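Local coordinates for Ice-binding protein (Flavobacteriaceae bacterium, PDB 5UYT) that probably binds ice as a multi-domain bacterial antifreeze protein built of right-handed beta-helix domains, at residues G237-T242 with F412-Q417; V371-Y376 with T394-E399. All coordinates share one frame; numbering follows the deposited sequence.

Contact 1 of 2, residues G237-T242 with F412-Q417; sequences GITYVT and FGINAQ
Tyr240 to Thr242 pair with Asn415 to Gln417 as parallel beta-strands, two neighbouring rungs of a right-handed beta-helix that lie far apart in sequence. The strand axes come within 4.7 Å and run 3° apart, with Tyr240 beside Asn415, Val241 beside Ala416 and Thr242 beside Gln417. Three backbone bonds alternate across the gap: Tyr240 N to Ile414 O, Ala416 N to Tyr240 O, and Thr242 N to Ala416 O at 2.9 Å.

Ahead of the strands a side chain continues the ladder. Thr239 OG1 accepts the N-H of Ile414, N to OG1 3.0 Å, with 157° at the hydrogen, and the same hydroxyl is hydrogen-bonded to Asn235 OD1, in strand 233-236 just before. With OG1 beside its own backbone N (chi1 -77°), the CG2 methyl is left to run alongside the Ile414 branch, where it meets CG1 at 3.6 Å. Here Gly413 adopts positive phi, and its CA sits 3.2 Å from Ile238 O in a CA-H...O contact.

On the face that carries Asn415 and Gln417, Asn415 ND2 donates to Gln417 OE1 at 2.9 Å along the same strand. Thr242 OG1 packs against Gln417 CG, and a water links that hydroxyl to Gln417 NE2, the latter bond weak. Val241 and Ala416 turn to the opposite face, where both touch Thr225 of strand 224-228. Strand 260-261 flanks strand 240-242, with Val241 resting on Val260, while strand 415-417 is paired on its far side with strand 397-404.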
ATOM      1  N   GLY A 237      28.477  10.386 -18.935  1.00 14.93           N
ATOM      2  CA  GLY A 237      27.795  11.663 -18.687  1.00 14.41           C
ATOM      3  C   GLY A 237      28.191  12.236 -17.323  1.00 14.06           C
ATOM      4  O   GLY A 237      29.141  11.774 -16.669  1.00 14.29           O
ATOM      5  N   ILE A 238      27.443  13.247 -16.925  1.00 13.84           N
ATOM      6  CA  ILE A 238      27.666  13.999 -15.679  1.00 13.63           C
ATOM      7  C   ILE A 238      26.811  13.395 -14.557  1.00 13.60           C
ATOM      8  O   ILE A 238      25.569  13.516 -14.544  1.00 13.84           O
ATOM      9  CB  ILE A 238      27.345  15.515 -15.894  1.00 14.12           C
ATOM     10  CG1 ILE A 238      28.232  16.131 -17.020  1.00 15.27           C
ATOM     11  CG2 ILE A 238      27.475  16.272 -14.566  1.00 15.27           C
ATOM     12  CD1 ILE A 238      29.738  16.066 -16.753  1.00 15.54           C
ATOM     13  N   THR A 239      27.502  12.773 -13.612  1.00 13.18           N
ATOM     14  CA  THR A 239      26.840  12.006 -12.560  1.00 13.15           C
ATOM     15  C   THR A 239      27.390  12.487 -11.248  1.00 12.90           C
ATOM     16  O   THR A 239      28.619  12.743 -11.146  1.00 13.18           O
ATOM     17  CB  THR A 239      27.143  10.515 -12.779  1.00 13.02           C
ATOM     18  OG1 THR A 239      26.311  10.061 -13.853  1.00 13.16           O
ATOM     19  CG2 THR A 239      26.880   9.684 -11.523  1.00 14.54           C
ATOM     20  N   TYR A 240      26.511  12.602 -10.242  1.00 13.20           N
ATOM     21  CA  TYR A 240      26.963  12.929  -8.866  1.00 13.56           C
ATOM     22  C   TYR A 240      26.509  11.821  -7.900  1.00 13.65           C
ATOM     23  O   TYR A 240      25.405  11.288  -8.050  1.00 13.83           O
ATOM     24  CB  TYR A 240      26.337  14.225  -8.382  1.00 14.30           C
ATOM     25  CG  TYR A 240      27.037  15.414  -9.015  1.00 14.30           C
ATOM     26  CD1 TYR A 240      28.047  16.101  -8.331  1.00 14.56           C
ATOM     27  CD2 TYR A 240      26.709  15.812 -10.313  1.00 15.12           C
ATOM     28  CE1 TYR A 240      28.720  17.164  -8.961  1.00 14.51           C
ATOM     29  CE2 TYR A 240      27.369  16.852 -10.932  1.00 14.95           C
ATOM     30  CZ  TYR A 240      28.358  17.523 -10.242  1.00 15.14           C
ATOM     31  OH  TYR A 240      28.953  18.587 -10.908  1.00 16.14           O
ATOM     32  N   VAL A 241      27.377  11.455  -6.964  1.00 13.23           N
ATOM     33  CA  VAL A 241      27.067  10.384  -6.021  1.00 13.31           C
ATOM     34  C   VAL A 241      27.454  10.838  -4.616  1.00 14.80           C
ATOM     35  O   VAL A 241      28.522  11.461  -4.443  1.00 14.75           O
ATOM     36  CB  VAL A 241      27.880   9.087  -6.360  1.00 14.09           C
ATOM     37  CG1 VAL A 241      27.607   8.001  -5.302  1.00 14.12           C
ATOM     38  CG2 VAL A 241      27.480   8.561  -7.745  1.00 14.67           C
ATOM     39  N   THR A 242      26.604  10.539  -3.617  1.00 13.77           N
ATOM     40  CA  THR A 242      27.048  10.617  -2.230  1.00 14.65           C
ATOM     41  C   THR A 242      27.119   9.165  -1.747  1.00 14.98           C
ATOM     42  O   THR A 242      26.119   8.427  -1.810  1.00 15.18           O
ATOM     43  CB  THR A 242      26.076  11.427  -1.364  1.00 14.63           C
ATOM     44  OG1 THR A 242      25.998  12.752  -1.916  1.00 14.93           O
ATOM     45  CG2 THR A 242      26.584  11.489   0.096  1.00 14.94           C
ATOM     46  N   PHE A 412      24.133   6.484 -16.410  1.00 14.08           N
ATOM     47  CA  PHE A 412      24.157   7.565 -17.383  1.00 14.46           C
ATOM     48  C   PHE A 412      23.610   8.845 -16.727  1.00 14.56           C
ATOM     49  O   PHE A 412      22.392   8.960 -16.531  1.00 14.90           O
ATOM     50  CB  PHE A 412      23.292   7.178 -18.613  1.00 15.10           C
ATOM     51  CG  PHE A 412      23.816   5.992 -19.366  1.00 16.24           C
ATOM     52  CD1 PHE A 412      24.727   6.151 -20.413  1.00 17.51           C
ATOM     53  CD2 PHE A 412      23.407   4.705 -19.048  1.00 16.43           C
ATOM     54  CE1 PHE A 412      25.234   5.052 -21.122  1.00 18.72           C
ATOM     55  CE2 PHE A 412      23.922   3.607 -19.737  1.00 17.73           C
ATOM     56  CZ  PHE A 412      24.836   3.769 -20.785  1.00 18.87           C
ATOM     57  N   GLY A 413      24.485   9.791 -16.355  1.00 13.15           N
ATOM     58  CA  GLY A 413      23.992  11.106 -15.956  1.00 13.33           C
ATOM     59  C   GLY A 413      22.982  11.037 -14.816  1.00 13.61           C
ATOM     60  O   GLY A 413      21.906  11.665 -14.897  1.00 14.34           O
ATOM     61  N   ILE A 414      23.360  10.371 -13.733  1.00 13.33           N
ATOM     62  CA  ILE A 414      22.434  10.128 -12.599  1.00 13.07           C
ATOM     63  C   ILE A 414      22.866  10.928 -11.365  1.00 14.10           C
ATOM     64  O   ILE A 414      23.976  11.492 -11.330  1.00 13.11           O
ATOM     65  CB  ILE A 414      22.324   8.624 -12.240  1.00 13.41           C
ATOM     66  CG1 ILE A 414      23.604   8.098 -11.561  1.00 13.08           C
ATOM     67  CG2 ILE A 414      21.986   7.767 -13.482  1.00 13.41           C
ATOM     68  CD1 ILE A 414      23.383   6.675 -10.989  1.00 13.13           C
ATOM     69  N   ASN A 415      21.976  10.985 -10.372  1.00 13.02           N
ATOM     70  CA  ASN A 415      22.301  11.591  -9.082  1.00 13.32           C
ATOM     71  C   ASN A 415      21.863  10.607  -8.010  1.00 13.61           C
ATOM     72  O   ASN A 415      20.665  10.327  -7.874  1.00 13.40           O
ATOM     73  CB  ASN A 415      21.643  12.956  -8.930  1.00 14.46           C
ATOM     74  CG  ASN A 415      22.182  13.726  -7.725  1.00 16.10           C
ATOM     75  OD1 ASN A 415      22.676  14.884  -7.837  1.00 18.11           O
ATOM     76  ND2 ASN A 415      22.107  13.108  -6.600  1.00 15.25           N
ATOM     77  N   ALA A 416      22.826  10.030  -7.296  1.00 12.55           N
ATOM     78  CA  ALA A 416      22.470   8.929  -6.398  1.00 12.43           C
ATOM     79  C   ALA A 416      23.068   9.225  -5.040  1.00 12.91           C
ATOM     80  O   ALA A 416      24.279   9.469  -4.936  1.00 12.82           O
ATOM     81  CB  ALA A 416      23.018   7.601  -6.951  1.00 13.27           C
ATOM     82  N   GLN A 417      22.232   9.195  -4.001  1.00 13.43           N
ATOM     83  CA  GLN A 417      22.655   9.586  -2.674  1.00 13.85           C
ATOM     84  C   GLN A 417      22.241   8.563  -1.650  1.00 14.74           C
ATOM     85  O   GLN A 417      21.061   8.276  -1.495  1.00 14.94           O
ATOM     86  CB  GLN A 417      22.065  10.976  -2.288  1.00 15.13           C
ATOM     87  CG  GLN A 417      22.578  12.101  -3.231  1.00 15.25           C
ATOM     88  CD  GLN A 417      21.932  13.458  -2.984  1.00 17.55           C
ATOM     89  OE1 GLN A 417      21.538  14.170  -3.953  1.00 19.50           O
ATOM     90  NE2 GLN A 417      21.850  13.846  -1.747  1.00 17.04           N
TER
HETATM   91  O   HOH W   1      24.034  13.657  -0.117  1.00 19.13           O

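Contact 2 of 2, residues V371-Y376 with T394-E399; sequences VDLNDY and TGVEIE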
ATOM      1  N   VAL A 371      18.103  -5.186 -13.388  1.00 17.01           N
ATOM      2  CA  VAL A 371      17.421  -3.964 -12.878  1.00 16.25           C
ATOM      3  C   VAL A 371      17.654  -2.875 -13.921  1.00 16.27           C
ATOM      4  O   VAL A 371      18.797  -2.606 -14.269  1.00 16.11           O
ATOM      5  CB  VAL A 371      18.019  -3.524 -11.527  1.00 16.05           C
ATOM      6  CG1 VAL A 371      17.438  -2.171 -11.064  1.00 15.55           C
ATOM      7  CG2 VAL A 371      17.767  -4.610 -10.453  1.00 16.58           C
ATOM      8  N   ASP A 372      16.584  -2.283 -14.426  1.00 15.66           N
ATOM      9  CA  ASP A 372      16.731  -1.202 -15.412  1.00 16.35           C
ATOM     10  C   ASP A 372      15.839  -0.057 -14.965  1.00 15.97           C
ATOM     11  O   ASP A 372      14.598  -0.213 -14.895  1.00 16.24           O
ATOM     12  CB  ASP A 372      16.328  -1.708 -16.782  1.00 17.99           C
ATOM     13  CG  ASP A 372      16.587  -0.687 -17.878  1.00 19.37           C
ATOM     14  OD1 ASP A 372      16.483   0.523 -17.611  1.00 18.83           O
ATOM     15  OD2 ASP A 372      16.892  -1.117 -19.013  1.00 22.16           O
ATOM     16  N   LEU A 373      16.453   1.043 -14.562  1.00 14.53           N
ATOM     17  CA  LEU A 373      15.681   2.230 -14.114  1.00 14.47           C
ATOM     18  C   LEU A 373      15.645   3.185 -15.284  1.00 14.14           C
ATOM     19  O   LEU A 373      16.707   3.625 -15.744  1.00 14.66           O
ATOM     20  CB  LEU A 373      16.321   2.890 -12.865  1.00 14.86           C
ATOM     21  CG  LEU A 373      16.400   1.903 -11.674  1.00 14.91           C
ATOM     22  CD1 LEU A 373      16.953   2.697 -10.505  1.00 14.82           C
ATOM     23  CD2 LEU A 373      15.015   1.318 -11.316  1.00 15.72           C
ATOM     24  N   ASN A 374      14.457   3.396 -15.857  1.00 14.31           N
ATOM     25  CA  ASN A 374      14.336   4.178 -17.118  1.00 14.06           C
ATOM     26  C   ASN A 374      14.506   5.694 -16.870  1.00 13.77           C
ATOM     27  O   ASN A 374      14.485   6.134 -15.712  1.00 13.07           O
ATOM     28  CB  ASN A 374      12.967   3.860 -17.743  1.00 14.62           C
ATOM     29  CG  ASN A 374      12.996   3.867 -19.252  1.00 15.27           C
ATOM     30  OD1 ASN A 374      13.860   4.493 -19.868  1.00 15.99           O
ATOM     31  ND2 ASN A 374      12.007   3.199 -19.871  1.00 16.41           N
ATOM     32  N   ASP A 375      14.696   6.484 -17.950  1.00 13.81           N
ATOM     33  CA  ASP A 375      15.080   7.909 -17.844  1.00 14.13           C
ATOM     34  C   ASP A 375      14.193   8.668 -16.849  1.00 14.06           C
ATOM     35  O   ASP A 375      12.957   8.563 -16.888  1.00 14.19           O
ATOM     36  CB  ASP A 375      14.940   8.654 -19.175  1.00 14.99           C
ATOM     37  CG  ASP A 375      15.673   7.993 -20.356  1.00 16.22           C
ATOM     38  OD1 ASP A 375      16.133   6.837 -20.285  1.00 16.04           O
ATOM     39  OD2 ASP A 375      15.748   8.691 -21.403  1.00 18.18           O
ATOM     40  N   TYR A 376      14.820   9.472 -16.009  1.00 13.80           N
ATOM     41  CA  TYR A 376      14.103  10.400 -15.107  1.00 14.12           C
ATOM     42  C   TYR A 376      13.216   9.690 -14.088  1.00 14.64           C
ATOM     43  O   TYR A 376      12.301  10.282 -13.514  1.00 16.50           O
ATOM     44  CB  TYR A 376      13.393  11.558 -15.898  1.00 14.38           C
ATOM     45  CG  TYR A 376      14.430  12.429 -16.523  1.00 14.24           C
ATOM     46  CD1 TYR A 376      15.117  13.349 -15.743  1.00 15.30           C
ATOM     47  CD2 TYR A 376      14.837  12.225 -17.851  1.00 14.52           C
ATOM     48  CE1 TYR A 376      16.129  14.123 -16.282  1.00 15.79           C
ATOM     49  CE2 TYR A 376      15.874  13.001 -18.411  1.00 14.91           C
ATOM     50  CZ  TYR A 376      16.521  13.912 -17.606  1.00 15.09           C
ATOM     51  OH  TYR A 376      17.555  14.678 -18.129  1.00 16.71           O
ATOM     52  N   THR A 394      19.559   8.042 -18.089  1.00 14.27           N
ATOM     53  CA  THR A 394      19.718   9.480 -17.938  1.00 14.56           C
ATOM     54  C   THR A 394      18.769  10.102 -16.903  1.00 14.39           C
ATOM     55  O   THR A 394      17.562   9.936 -16.995  1.00 13.93           O
ATOM     56  CB  THR A 394      19.410  10.135 -19.282  1.00 15.89           C
ATOM     57  OG1 THR A 394      20.342   9.618 -20.266  1.00 17.59           O
ATOM     58  CG2 THR A 394      19.563  11.684 -19.174  1.00 16.14           C
ATOM     59  N   GLY A 395      19.326  10.851 -15.952  1.00 14.30           N
ATOM     60  CA  GLY A 395      18.508  11.718 -15.151  1.00 14.60           C
ATOM     61  C   GLY A 395      17.887  11.016 -13.951  1.00 13.83           C
ATOM     62  O   GLY A 395      17.225  11.669 -13.152  1.00 14.43           O
ATOM     63  N   VAL A 396      18.113   9.708 -13.807  1.00 13.16           N
ATOM     64  CA  VAL A 396      17.547   8.980 -12.658  1.00 12.79           C
ATOM     65  C   VAL A 396      18.082   9.599 -11.359  1.00 14.11           C
ATOM     66  O   VAL A 396      19.289   9.956 -11.294  1.00 13.96           O
ATOM     67  CB  VAL A 396      17.904   7.484 -12.749  1.00 12.68           C
ATOM     68  CG1 VAL A 396      17.631   6.791 -11.390  1.00 12.64           C
ATOM     69  CG2 VAL A 396      17.055   6.812 -13.825  1.00 12.48           C
ATOM     70  N   GLU A 397      17.198   9.722 -10.352  1.00 13.95           N
ATOM     71  CA  GLU A 397      17.607  10.174  -9.010  1.00 15.43           C
ATOM     72  C   GLU A 397      17.371   8.982  -8.109  1.00 15.20           C
ATOM     73  O   GLU A 397      16.299   8.358  -8.173  1.00 15.50           O
ATOM     74  CB  GLU A 397      16.719  11.350  -8.565  1.00 16.96           C
ATOM     75  CG  GLU A 397      16.918  12.575  -9.462  1.00 20.22           C
ATOM     76  CD  GLU A 397      15.955  13.718  -9.163  1.00 24.02           C
ATOM     77  OE1 GLU A 397      15.125  13.582  -8.257  1.00 25.85           O
ATOM     78  OE2 GLU A 397      16.066  14.754  -9.853  1.00 27.86           O
ATOM     79  N   ILE A 398      18.371   8.640  -7.295  1.00 15.26           N
ATOM     80  CA  ILE A 398      18.249   7.554  -6.311  1.00 15.47           C
ATOM     81  C   ILE A 398      18.500   8.128  -4.897  1.00 14.63           C
ATOM     82  O   ILE A 398      19.511   8.816  -4.651  1.00 14.83           O
ATOM     83  CB  ILE A 398      19.299   6.439  -6.613  1.00 16.22           C
ATOM     84  CG1 ILE A 398      18.888   5.632  -7.873  1.00 17.26           C
ATOM     85  CG2 ILE A 398      19.500   5.470  -5.424  1.00 17.08           C
ATOM     86  CD1 ILE A 398      20.109   5.315  -8.707  1.00 18.60           C
ATOM     87  N   GLU A 399      17.548   7.897  -3.994  1.00 14.31           N
ATOM     88  CA  GLU A 399      17.754   8.143  -2.565  1.00 15.50           C
ATOM     89  C   GLU A 399      17.791   6.740  -1.986  1.00 15.22           C
ATOM     90  O   GLU A 399      16.749   6.099  -1.787  1.00 15.43           O
ATOM     91  CB  GLU A 399      16.608   8.967  -1.985  1.00 18.08           C
ATOM     92  CG  GLU A 399      16.709   9.323  -0.524  1.00 21.94           C
ATOM     93  CD  GLU A 399      15.454  10.025  -0.011  1.00 27.00           C
ATOM     94  OE1 GLU A 399      14.566  10.347  -0.852  1.00 28.96           O
ATOM     95  OE2 GLU A 399      15.358  10.291   1.233  1.00 30.15           O
TER
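Tyr376 carries its CG beside the backbone N (chi1 -67°), and this swings the phenol ring back over the Thr394-Gly395 link although its CB leads away from that segment. The backbone of Tyr376 is itself in a left-handed conformation (phi 63°). One ring face is covered by Gly395 CA in a CH-pi contact, 3.9 Å from the centroid and 23° off the ring normal, and by Thr394 O toward the rim of the same face. The Thr394 side chain lies alongside the tyrosine, pointing the same way, and its CG2 approaches OH at 3.8 Å.

Thr394 O also accepts a hydrogen bond from Tyr376 N at 3.0 Å, while Asp375 CA makes a CA-H...O contact with it. Just before this, Asn374 OD1 accepts Asp375 N at 2.9 Å, a bond between consecutive residues within the turn. Farther inward, the Val396 CG2 methyl sits against a backbone carbonyl, 3.3 Å from Asn374 O. The apolar pairs are Leu373 CB with Val396 CG2 at 4.1 Å and, more loosely, Leu373 CD1 with Ile398 CG1.

Leu373 also touches Phe379. A turn with Tyr376 outside and Leu373, Val396 and Ile398 buried inside fits the corner between faces of a right-handed beta-helix, where successive coils stack.

Contacts 1 and 2 lie on successive coils of the same beta-helical domain, their centres 10 Å apart, and along the chain contact 2 is nested inside the loop closed by contact 1. The segments 394-399 and 412-417 are the ones that touch. Gly395 N lies 2.9 Å from Gly413 O, and Gln417 N lies 2.8 Å from Ile398 O, both probable hydrogen bonds. Between them Ile414 CB packs on Val396 O at 3.4 Å. The corner turns of three coils, at 374-376, 394-396 and 413-414, thus follow one another, and the last is joined in turn to 237-239.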